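Local structure of TOG array regulator of axonemal microtubules protein 1 (Mus musculus, 5DN7) at residues A[187-191]-A[202-206]. The protein binds microtubules and promotes their polymerization through HEAT-repeat TOG domains, of which this chain is the second, and is involved in forming primary cilia of proper length. Numbering follows the deposited sequence.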
loop_
_atom_site.group_PDB
_atom_site.type_symbol
_atom_site.label_atom_id
_atom_site.label_comp_id
_atom_site.label_asym_id
_atom_site.label_seq_id
_atom_site.Cartn_x
_atom_site.Cartn_y
_atom_site.Cartn_z
ATOM N N LEU A 187 1.141 -5.466 13.819
ATOM C CA LEU A 187 0.584 -4.104 13.828
ATOM C C LEU A 187 0.698 -3.446 15.193
ATOM O O LEU A 187 0.676 -2.234 15.298
ATOM C CB LEU A 187 -0.882 -4.116 13.394
ATOM C CG LEU A 187 -1.174 -4.148 11.891
ATOM C CD1 LEU A 187 -2.667 -4.284 11.688
ATOM C CD2 LEU A 187 -0.668 -2.870 11.207
ATOM N N ALA A 188 0.813 -4.251 16.239
ATOM C CA ALA A 188 0.881 -3.732 17.602
ATOM C C ALA A 188 1.974 -2.658 17.843
ATOM O O ALA A 188 1.757 -1.770 18.660
ATOM C CB ALA A 188 1.068 -4.893 18.583
ATOM N N PRO A 189 3.128 -2.718 17.139
ATOM C CA PRO A 189 4.093 -1.638 17.392
ATOM C C PRO A 189 3.595 -0.254 16.979
ATOM O O PRO A 189 4.061 0.759 17.500
ATOM C CB PRO A 189 5.300 -2.040 16.542
ATOM C CG PRO A 189 5.194 -3.517 16.436
ATOM C CD PRO A 189 3.742 -3.812 16.364
ATOM N N ALA A 190 2.649 -0.203 16.050
ATOM C CA ALA A 190 2.127 1.083 15.623
ATOM C C ALA A 190 1.273 1.711 16.736
ATOM O O ALA A 190 1.073 2.929 16.779
ATOM C CB ALA A 190 1.327 0.920 14.345
ATOM N N LEU A 191 0.784 0.873 17.644
ATOM C CA LEU A 191 0.012 1.345 18.790
ATOM C C LEU A 191 0.865 2.217 19.709
ATOM O O LEU A 191 0.332 3.050 20.428
ATOM C CB LEU A 191 -0.561 0.173 19.586
ATOM C CG LEU A 191 -1.708 -0.643 18.958
ATOM C CD1 LEU A 191 -2.059 -1.825 19.805
ATOM C CD2 LEU A 191 -2.911 0.243 18.804
ATOM N N ALA A 202 -3.535 2.773 13.971
ATOM C CA ALA A 202 -3.386 1.446 14.559
ATOM C C ALA A 202 -4.574 1.065 15.441
ATOM O O ALA A 202 -4.944 -0.100 15.492
ATOM C CB ALA A 202 -2.087 1.354 15.370
ATOM N N LEU A 203 -5.150 2.031 16.152
ATOM C CA LEU A 203 -6.353 1.754 16.931
ATOM C C LEU A 203 -7.527 1.406 16.002
ATOM O O LEU A 203 -8.269 0.454 16.265
ATOM C CB LEU A 203 -6.695 2.948 17.838
ATOM C CG LEU A 203 -5.656 3.177 18.957
ATOM C CD1 LEU A 203 -5.739 4.592 19.528
ATOM C CD2 LEU A 203 -5.782 2.137 20.080
ATOM N N GLU A 204 -7.688 2.144 14.903
ATOM C CA GLU A 204 -8.726 1.746 13.936
ATOM C C GLU A 204 -8.496 0.336 13.405
ATOM O O GLU A 204 -9.450 -0.479 13.277
ATOM C CB GLU A 204 -8.784 2.720 12.757
ATOM C CG GLU A 204 -9.286 4.100 13.127
ATOM C CD GLU A 204 -10.760 4.125 13.569
ATOM O OE1 GLU A 204 -11.667 3.948 12.717
ATOM O OE2 GLU A 204 -11.006 4.346 14.780
ATOM N N ALA A 205 -7.229 0.040 13.099
ATOM C CA ALA A 205 -6.897 -1.282 12.611
ATOM C C ALA A 205 -7.266 -2.320 13.656
ATOM O O ALA A 205 -7.815 -3.354 13.314
ATOM C CB ALA A 205 -5.429 -1.394 12.241
ATOM N N PHE A 206 -6.995 -2.037 14.925
ATOM C CA PHE A 206 -7.324 -2.998 15.972
ATOM C C PHE A 206 -8.844 -3.175 16.124
ATOM O O PHE A 206 -9.300 -4.279 16.409
ATOM C CB PHE A 206 -6.657 -2.606 17.300
ATOM C CG PHE A 206 -5.355 -3.387 17.566
ATOM C CD1 PHE A 206 -4.271 -3.269 16.705
ATOM C CD2 PHE A 206 -5.256 -4.276 18.630
ATOM C CE1 PHE A 206 -3.093 -4.010 16.914
ATOM C CE2 PHE A 206 -4.088 -5.037 18.836
ATOM C CZ PHE A 206 -3.009 -4.889 17.982
#
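Leu191 reaches Phe206 because its CG stands beside the backbone N, anti to the carbonyl carbon (chi1 -71°), and the branch then divides over two partners. CD1 goes to the aromatic ring and CD2 turns to the side chains of Ala202 and Leu203. Phe206 has an unusual first torsion (chi1 -99°), which carries its ring across to the 187-191 turn.

CD1 of Leu191 sits over the middle of one ring face. It lies 3.7 Å from the centroid of the Phe206 ring and 13° off the ring normal, a CH-pi contact. The two side chains meet at about a right angle. At the ring edge, near its plane, are CB of Leu187, 4.2 Å from CE1 of Phe206, and the backbone N of Ala188. CB of Ala188 is 4.1 Å from CZ of Phe206. The ring is thus met on one face and at its edge.

The other methyl, Leu191 CD2, lies 3.7 Å from Ala202 CB and equally near CD2 of Leu203. The segments come nearest here, with CA of Leu191 and CA of Ala202 5.4 Å apart, consistent with the small side chains of Ala190 and Ala202. CB of Ala190 touches CB of Ala202 at 3.6 Å. CD1 of Leu187 meets Ala205 CB at 4.0 Å. No hydrogen bond crosses the contact; it is held by apolar packing.

Segment 187-191 starts at the last residue of helix 180-187 and runs into the loop before helix 196-213. The contact packs this helix end and loop against helix 196-213, in the predicted HEAT 8 repeat of the TOG2 solenoid. Helix 156-172 packs on Ala190 and Ala205. Phe206 also touches helix 219-226, while Leu191 meets both that helix and helix 237-246.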